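Local coordinates for putative acyl-[acyl-carrier-protein]--UDP-N-acetylglucosamine O-acyltransferase (Bacteroides fragilis, PDB 4R36) that probably catalyses transfer of an acyl chain from acyl carrier protein to UDP-N-acetylglucosamine, the first step of lipid A biosynthesis, at residues N109-R114 and G133-H138; N61-Y66 and G79-A84. All coordinates share one frame; numbering follows the deposited sequence.

Contact 1. Residues N109-R114 and G133-H138. With ACT (acetate ion), chain D.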
ATOM      1  N   ASN A 109      -6.346  -2.923  -9.213  1.00 14.22           N
ATOM      2  CA  ASN A 109      -5.004  -2.359  -9.215  1.00 16.09           C
ATOM      3  C   ASN A 109      -3.861  -3.316  -8.919  1.00 14.86           C
ATOM      4  O   ASN A 109      -2.786  -2.856  -8.589  1.00 14.87           O
ATOM      5  CB  ASN A 109      -4.951  -1.182  -8.248  1.00 15.87           C
ATOM      6  CG  ASN A 109      -5.823  -0.052  -8.705  1.00 17.38           C
ATOM      7  OD1 ASN A 109      -5.664   0.406  -9.855  1.00 16.17           O
ATOM      8  ND2 ASN A 109      -6.797   0.382  -7.861  1.00 16.37           N
ATOM      9  N   VAL A 110      -4.082  -4.613  -9.066  1.00 13.52           N
ATOM     10  CA  VAL A 110      -2.999  -5.566  -9.017  1.00 15.11           C
ATOM     11  C   VAL A 110      -2.049  -5.328 -10.192  1.00 17.52           C
ATOM     12  O   VAL A 110      -2.491  -5.031 -11.309  1.00 16.60           O
ATOM     13  CB  VAL A 110      -3.500  -6.990  -9.014  1.00 14.83           C
ATOM     14  CG1 VAL A 110      -2.390  -7.954  -9.359  1.00 15.94           C
ATOM     15  CG2 VAL A 110      -4.173  -7.337  -7.669  1.00 16.06           C
ATOM     16  N   THR A 111      -0.749  -5.387  -9.942  1.00 15.90           N
ATOM     17  CA  THR A 111       0.232  -5.227 -10.976  1.00 15.50           C
ATOM     18  C   THR A 111       1.035  -6.537 -11.101  1.00 17.04           C
ATOM     19  O   THR A 111       1.565  -7.059 -10.110  1.00 18.13           O
ATOM     20  CB  THR A 111       1.181  -4.018 -10.726  1.00 16.47           C
ATOM     21  OG1 THR A 111       1.759  -4.071  -9.399  1.00 17.49           O
ATOM     22  CG2 THR A 111       0.445  -2.706 -10.897  1.00 17.70           C
ATOM     23  N   ILE A 112       1.123  -7.057 -12.332  1.00 15.50           N
ATOM     24  CA  ILE A 112       1.976  -8.173 -12.622  1.00 15.54           C
ATOM     25  C   ILE A 112       2.905  -7.781 -13.773  1.00 15.92           C
ATOM     26  O   ILE A 112       2.505  -7.780 -14.934  1.00 15.87           O
ATOM     27  CB  ILE A 112       1.183  -9.456 -12.935  1.00 16.23           C
ATOM     28  CG1 ILE A 112       0.121  -9.747 -11.873  1.00 18.22           C
ATOM     29  CG2 ILE A 112       2.100 -10.649 -13.135  1.00 17.09           C
ATOM     30  CD1 ILE A 112      -0.807 -10.900 -12.177  1.00 19.29           C
ATOM     31  N   ASN A 113       4.147  -7.454 -13.447  1.00 16.30           N
ATOM     32  CA  ASN A 113       5.066  -7.020 -14.459  1.00 15.58           C
ATOM     33  C   ASN A 113       5.600  -8.245 -15.223  1.00 16.87           C
ATOM     34  O   ASN A 113       5.799  -9.316 -14.657  1.00 15.41           O
ATOM     35  CB  ASN A 113       6.267  -6.244 -13.883  1.00 14.64           C
ATOM     36  CG  ASN A 113       5.939  -4.989 -13.053  1.00 14.65           C
ATOM     37  OD1 ASN A 113       6.824  -4.531 -12.326  1.00 16.18           O
ATOM     38  ND2 ASN A 113       4.759  -4.437 -13.155  1.00 15.44           N
ATOM     39  N   ARG A 114       5.918  -8.063 -16.508  1.00 17.88           N
ATOM     40  CA  ARG A 114       6.623  -9.066 -17.238  1.00 17.64           C
ATOM     41  C   ARG A 114       8.051  -9.244 -16.808  1.00 18.46           C
ATOM     42  O   ARG A 114       8.620  -8.461 -15.995  1.00 18.93           O
ATOM     43  CB  ARG A 114       6.513  -8.825 -18.764  1.00 18.89           C
ATOM     44  CG  ARG A 114       7.193  -7.610 -19.377  1.00 20.74           C
ATOM     45  CD  ARG A 114       6.781  -7.633 -20.865  1.00 19.80           C
ATOM     46  NE  ARG A 114       7.269  -6.534 -21.699  1.00 19.93           N
ATOM     47  CZ  ARG A 114       8.386  -6.529 -22.441  1.00 20.77           C
ATOM     48  NH1 ARG A 114       9.254  -7.487 -22.388  1.00 21.06           N
ATOM     49  NH2 ARG A 114       8.667  -5.479 -23.202  1.00 21.42           N
ATOM     50  N   GLY A 133      -4.223  -4.214  -5.106  1.00 13.57           N
ATOM     51  CA  GLY A 133      -2.979  -3.556  -4.986  1.00 15.92           C
ATOM     52  C   GLY A 133      -1.731  -4.450  -4.840  1.00 14.98           C
ATOM     53  O   GLY A 133      -0.580  -3.942  -4.764  1.00 15.31           O
ATOM     54  N   VAL A 134      -1.931  -5.740  -4.834  1.00 13.98           N
ATOM     55  CA  VAL A 134      -0.815  -6.671  -4.823  1.00 14.87           C
ATOM     56  C   VAL A 134       0.104  -6.441  -6.018  1.00 14.97           C
ATOM     57  O   VAL A 134      -0.371  -6.137  -7.122  1.00 15.26           O
ATOM     58  CB  VAL A 134      -1.294  -8.140  -4.777  1.00 14.95           C
ATOM     59  CG1 VAL A 134      -0.176  -9.158  -5.196  1.00 15.56           C
ATOM     60  CG2 VAL A 134      -1.769  -8.506  -3.408  1.00 15.81           C
ATOM     61  N   HIS A 135       1.402  -6.440  -5.761  1.00 13.94           N
ATOM     62  CA  HIS A 135       2.419  -6.326  -6.786  1.00 15.11           C
ATOM     63  C   HIS A 135       3.196  -7.621  -6.974  1.00 15.26           C
ATOM     64  O   HIS A 135       3.774  -8.210  -5.983  1.00 14.33           O
ATOM     65  CB  HIS A 135       3.350  -5.168  -6.493  1.00 17.20           C
ATOM     66  CG  HIS A 135       4.499  -5.049  -7.452  1.00 18.80           C
ATOM     67  ND1 HIS A 135       4.357  -4.515  -8.713  1.00 19.76           N
ATOM     68  CD2 HIS A 135       5.804  -5.396  -7.333  1.00 19.43           C
ATOM     69  CE1 HIS A 135       5.523  -4.517  -9.319  1.00 20.49           C
ATOM     70  NE2 HIS A 135       6.411  -5.086  -8.523  1.00 20.28           N
ATOM     71  N   VAL A 136       3.293  -8.049  -8.233  1.00 15.79           N
ATOM     72  CA  VAL A 136       4.133  -9.211  -8.597  1.00 14.39           C
ATOM     73  C   VAL A 136       5.251  -8.763  -9.547  1.00 16.96           C
ATOM     74  O   VAL A 136       4.970  -8.335 -10.657  1.00 15.67           O
ATOM     75  CB  VAL A 136       3.288 -10.289  -9.282  1.00 16.04           C
ATOM     76  CG1 VAL A 136       4.122 -11.536  -9.553  1.00 16.58           C
ATOM     77  CG2 VAL A 136       2.094 -10.691  -8.451  1.00 16.28           C
ATOM     78  N   ALA A 137       6.488  -8.791  -9.039  1.00 14.80           N
ATOM     79  CA  ALA A 137       7.591  -8.220  -9.726  1.00 15.87           C
ATOM     80  C   ALA A 137       8.081  -9.162 -10.797  1.00 16.33           C
ATOM     81  O   ALA A 137       7.712 -10.340 -10.839  1.00 15.78           O
ATOM     82  CB  ALA A 137       8.704  -7.881  -8.780  1.00 13.85           C
ATOM     83  N   HIS A 138       8.904  -8.584 -11.668  1.00 16.74           N
ATOM     84  CA  HIS A 138       9.570  -9.358 -12.730  1.00 18.16           C
ATOM     85  C   HIS A 138      10.136 -10.703 -12.282  1.00 15.96           C
ATOM     86  O   HIS A 138      10.771 -10.817 -11.231  1.00 15.07           O
ATOM     87  CB  HIS A 138      10.699  -8.529 -13.303  1.00 17.15           C
ATOM     88  CG  HIS A 138      11.826  -8.289 -12.351  1.00 17.40           C
ATOM     89  ND1 HIS A 138      12.943  -9.092 -12.315  1.00 20.12           N
ATOM     90  CD2 HIS A 138      12.067  -7.265 -11.492  1.00 18.29           C
ATOM     91  CE1 HIS A 138      13.799  -8.626 -11.421  1.00 19.39           C
ATOM     92  NE2 HIS A 138      13.295  -7.510 -10.915  1.00 21.17           N
TER
HETATM   93  C   ACT D1002       9.747  -4.605  -8.091  1.00 26.30           C
HETATM   94  O   ACT D1002       9.265  -4.634  -6.912  1.00 24.52           O
HETATM   95  OXT ACT D1002       9.001  -4.645  -9.093  1.00 19.26           O
HETATM   96  CH3 ACT D1002      11.238  -4.576  -8.371  1.00 29.02           C
HETATM   97  O   HOH W   1      -0.047  -3.165  -7.495  1.00 18.43           O
HETATM   98  O   HOH W   2       9.265  -5.549 -11.663  1.00 14.87           O
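The imidazole of His-135 and the hydroxyl of Thr-111 meet obliquely, the hydroxyl arriving at the ring edge, in its plane. Thr-111 OG1 is hydrogen-bonded to His-135 ND1 at 2.7 Å. Two torsions bring them together: the hydroxyl sits between its own backbone N and carbonyl carbon (chi1 52°), while the histidine's CG swings anti to its N (chi1 175°). Histidine suits this site because it has a nitrogen on either side of CE1: ND1 meets Thr-111 while NE2 stays turned toward the pocket, where in this crystal His-135 NE2 donates to acetate OXT at 2.7 Å; Asn-150 of the second subunit holds the same ion, probably a guest from the crystallisation liquor. Asn-113 comes at the edge between the two nitrogens, its OD1 3.3 Å from His-135 CE1, with the amide plane 72° from the ring. With both nitrogens engaged, the ring's rotation is fixed in this crystal. A water ties Asn-113 OD1 to His-138 N and to the acetate.

These are neighbouring parallel strands on successive coils of a left-handed beta-helix. Thr-111 O takes the N-H of Val-136 at 2.7 Å, and Val-134 O and Val-136 O receive the amides of Thr-111 and Asn-113. Ile-112 and Val-136 point the same way on the opposite face, side by side, with Ile-112 CG2 4.0 Å from Val-136 CB; branched aliphatic residues fill the prism interior there beside Thr-122.

Asn-109 and Gly-133 begin the two segments at positive phi, which asparagine and glycine both tolerate well. The asparagine's OD1 also binds calcium together with Asn-109 of the second and third subunits. At the other end, His-138 CB rests 3.4 Å from Arg-114 O, and His-138 belongs to the UDP-N-acetylglucosamine site.

Contact 2. Residues N61-Y66 and G79-A84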
ATOM      1  N   ASN A  61     -11.613  -0.656 -17.268  1.00 23.37           N
ATOM      2  CA  ASN A  61     -10.384   0.069 -17.016  1.00 22.96           C
ATOM      3  C   ASN A  61      -9.206  -0.833 -16.625  1.00 22.72           C
ATOM      4  O   ASN A  61      -8.283  -0.361 -16.066  1.00 23.30           O
ATOM      5  CB  ASN A  61     -10.582   1.196 -15.982  1.00 27.44           C
ATOM      6  CG  ASN A  61     -11.574   2.307 -16.472  1.00 30.52           C
ATOM      7  OD1 ASN A  61     -11.187   3.278 -17.151  1.00 31.04           O
ATOM      8  ND2 ASN A  61     -12.841   2.154 -16.106  1.00 25.85           N
ATOM      9  N   ALA A  62      -9.220  -2.108 -16.964  1.00 19.56           N
ATOM     10  CA  ALA A  62      -8.091  -2.975 -16.753  1.00 19.78           C
ATOM     11  C   ALA A  62      -7.183  -2.839 -17.969  1.00 21.16           C
ATOM     12  O   ALA A  62      -7.670  -2.461 -19.063  1.00 20.05           O
ATOM     13  CB  ALA A  62      -8.548  -4.408 -16.560  1.00 20.43           C
ATOM     14  N   ASN A  63      -5.897  -3.175 -17.794  1.00 19.27           N
ATOM     15  CA  ASN A  63      -4.889  -3.047 -18.823  1.00 20.54           C
ATOM     16  C   ASN A  63      -4.133  -4.368 -18.994  1.00 21.27           C
ATOM     17  O   ASN A  63      -3.563  -4.907 -18.006  1.00 19.92           O
ATOM     18  CB  ASN A  63      -3.923  -1.947 -18.488  1.00 22.13           C
ATOM     19  CG  ASN A  63      -4.629  -0.631 -18.143  1.00 27.56           C
ATOM     20  OD1 ASN A  63      -5.093  -0.350 -16.990  1.00 39.30           O
ATOM     21  ND2 ASN A  63      -4.646   0.168 -19.063  1.00 29.54           N
ATOM     22  N   ILE A  64      -4.167  -4.941 -20.208  1.00 17.90           N
ATOM     23  CA  ILE A  64      -3.466  -6.156 -20.534  1.00 17.67           C
ATOM     24  C   ILE A  64      -2.433  -5.807 -21.593  1.00 22.22           C
ATOM     25  O   ILE A  64      -2.765  -5.550 -22.809  1.00 20.26           O
ATOM     26  CB  ILE A  64      -4.424  -7.252 -21.062  1.00 19.41           C
ATOM     27  CG1 ILE A  64      -5.712  -7.386 -20.249  1.00 22.24           C
ATOM     28  CG2 ILE A  64      -3.707  -8.622 -21.178  1.00 19.54           C
ATOM     29  CD1 ILE A  64      -5.493  -7.861 -18.835  1.00 23.55           C
ATOM     30  N   LEU A  65      -1.170  -5.767 -21.165  1.00 19.87           N
ATOM     31  CA  LEU A  65      -0.112  -5.217 -21.995  1.00 20.90           C
ATOM     32  C   LEU A  65       0.759  -6.267 -22.717  1.00 18.95           C
ATOM     33  O   LEU A  65       0.705  -7.491 -22.442  1.00 18.49           O
ATOM     34  CB  LEU A  65       0.771  -4.304 -21.128  1.00 21.54           C
ATOM     35  CG  LEU A  65       0.092  -3.206 -20.296  1.00 22.19           C
ATOM     36  CD1 LEU A  65       1.187  -2.436 -19.540  1.00 23.22           C
ATOM     37  CD2 LEU A  65      -0.700  -2.279 -21.198  1.00 23.40           C
ATOM     38  N   TYR A  66       1.514  -5.758 -23.676  1.00 19.61           N
ATOM     39  CA  TYR A  66       2.442  -6.517 -24.480  1.00 18.93           C
ATOM     40  C   TYR A  66       3.179  -7.561 -23.636  1.00 22.73           C
ATOM     41  O   TYR A  66       3.882  -7.222 -22.651  1.00 20.32           O
ATOM     42  CB  TYR A  66       3.451  -5.498 -25.045  1.00 21.42           C
ATOM     43  CG  TYR A  66       4.480  -6.073 -25.950  1.00 23.75           C
ATOM     44  CD1 TYR A  66       5.663  -6.587 -25.454  1.00 24.96           C
ATOM     45  CD2 TYR A  66       4.294  -6.070 -27.360  1.00 25.14           C
ATOM     46  CE1 TYR A  66       6.640  -7.079 -26.302  1.00 27.84           C
ATOM     47  CE2 TYR A  66       5.278  -6.589 -28.209  1.00 26.77           C
ATOM     48  CZ  TYR A  66       6.426  -7.095 -27.695  1.00 29.82           C
ATOM     49  OH  TYR A  66       7.399  -7.601 -28.514  1.00 31.64           O
ATOM     50  N   GLY A  79      -8.759  -1.677 -13.132  1.00 17.85           N
ATOM     51  CA  GLY A  79      -7.496  -1.013 -12.785  1.00 17.31           C
ATOM     52  C   GLY A  79      -6.306  -1.969 -12.633  1.00 17.09           C
ATOM     53  O   GLY A  79      -5.203  -1.488 -12.536  1.00 18.24           O
ATOM     54  N   ALA A  80      -6.501  -3.293 -12.722  1.00 17.76           N
ATOM     55  CA  ALA A  80      -5.363  -4.197 -12.799  1.00 16.72           C
ATOM     56  C   ALA A  80      -4.510  -3.932 -14.035  1.00 16.89           C
ATOM     57  O   ALA A  80      -5.015  -3.496 -15.091  1.00 17.72           O
ATOM     58  CB  ALA A  80      -5.830  -5.621 -12.790  1.00 16.58           C
ATOM     59  N   VAL A  81      -3.204  -4.102 -13.883  1.00 17.05           N
ATOM     60  CA  VAL A  81      -2.308  -3.888 -14.961  1.00 17.79           C
ATOM     61  C   VAL A  81      -1.429  -5.133 -15.074  1.00 17.62           C
ATOM     62  O   VAL A  81      -0.508  -5.333 -14.238  1.00 14.99           O
ATOM     63  CB  VAL A  81      -1.454  -2.620 -14.753  1.00 17.29           C
ATOM     64  CG1 VAL A  81      -0.564  -2.376 -15.969  1.00 19.74           C
ATOM     65  CG2 VAL A  81      -2.338  -1.383 -14.456  1.00 18.38           C
ATOM     66  N   ILE A  82      -1.611  -5.883 -16.143  1.00 17.96           N
ATOM     67  CA  ILE A  82      -0.807  -7.063 -16.418  1.00 17.23           C
ATOM     68  C   ILE A  82       0.124  -6.824 -17.589  1.00 18.81           C
ATOM     69  O   ILE A  82      -0.292  -6.314 -18.642  1.00 17.55           O
ATOM     70  CB  ILE A  82      -1.732  -8.267 -16.669  1.00 19.85           C
ATOM     71  CG1 ILE A  82      -2.639  -8.515 -15.435  1.00 21.03           C
ATOM     72  CG2 ILE A  82      -0.930  -9.527 -16.963  1.00 18.13           C
ATOM     73  CD1 ILE A  82      -3.638  -9.621 -15.620  1.00 21.48           C
ATOM     74  N   GLY A  83       1.421  -7.112 -17.378  1.00 17.34           N
ATOM     75  CA  GLY A  83       2.413  -7.121 -18.405  1.00 16.34           C
ATOM     76  C   GLY A  83       3.255  -5.900 -18.596  1.00 17.50           C
ATOM     77  O   GLY A  83       4.074  -5.865 -19.518  1.00 16.46           O
ATOM     78  N   ALA A  84       3.156  -4.917 -17.705  1.00 17.30           N
ATOM     79  CA  ALA A  84       4.054  -3.786 -17.816  1.00 18.49           C
ATOM     80  C   ALA A  84       5.511  -4.202 -17.650  1.00 17.47           C
ATOM     81  O   ALA A  84       5.818  -5.238 -16.992  1.00 17.38           O
ATOM     82  CB  ALA A  84       3.701  -2.711 -16.821  1.00 17.91           C
TER
HETATM   83  O   HOH W   3       4.889  -4.837 -21.783  1.00 19.96           O
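The side chain of Asn-63, ending in a flat amide, crosses that of Val-81 obliquely, and Asn-61 of the second subunit packs against the same asparagine. The ring of Tyr-66 turns away from 79-84 and ties its hydroxyl to Glu-95.

Leu-65 does most of the side-chain bridging. Its CG is anti to its carbonyl carbon (chi1 -52°) and the chain then runs on extended to CD1 (chi2 -179°), which reaches across to Ala-84 CB at 3.7 Å and Val-81 CG1 at 4.0 Å. Leucine suits this role because its branch lies one carbon further out than valine's, far enough to bring a methyl over the small Ala-84. On the other face Ile-64 and Ile-82 lie side by side, pointing the same way, and touch through their CD1 methyls at 4.1 Å.

The backbones are joined in parallel fashion by Asn-63 N to Ala-80 O, Ile-82 N to Asn-63 O (2.9 Å) and Leu-65 N to Ile-82 O (2.7 Å), with a weak bond from Gly-79 N to Asn-61 O ahead of them. Gly-83 adopts phi 96°, a conformation in which a beta-carbon would be jammed against the carbonyl O before it, and its bare CA lets Leu-65 O lie close. Just beyond, the acceptors Tyr-66 O and Gly-83 O lie 3.4 Å apart without bonding; a water donates to both, at 2.7 Å from Tyr-66 O and 2.6 Å from Gly-83 O.

Two successive coils of the hexapeptide-repeat left-handed beta-helix are joined here. The isoleucines look into the prism, meeting strands 68-70 and 75-76, which belong to its other two walls, while Asn-63 and Val-81 face the second subunit; strand 45-46 continues the sheet beyond 63-64, and strand 111-112 beyond 81-82.

Both contacts are buried strand pairs of one parallel sheet, and they abut: strands 81-82 and 111-112 are neighbours, joined by probable hydrogen bonds from Gly-83 N to Ile-112 O and from Val-81 N to Val-110 O. Each puts branched aliphatic residues inside the prism and turns its other face to the second subunit. There the chemistry diverges. Contact 2, further from the chain centre, presents an asparagine and aliphatic groups, and its outer face meets the second subunit largely through packing. Contact 1 has a threonine, an asparagine and histidines at a polar site that holds acetate and borders the substrate pocket, and contact 1 also supplies a metal ligand.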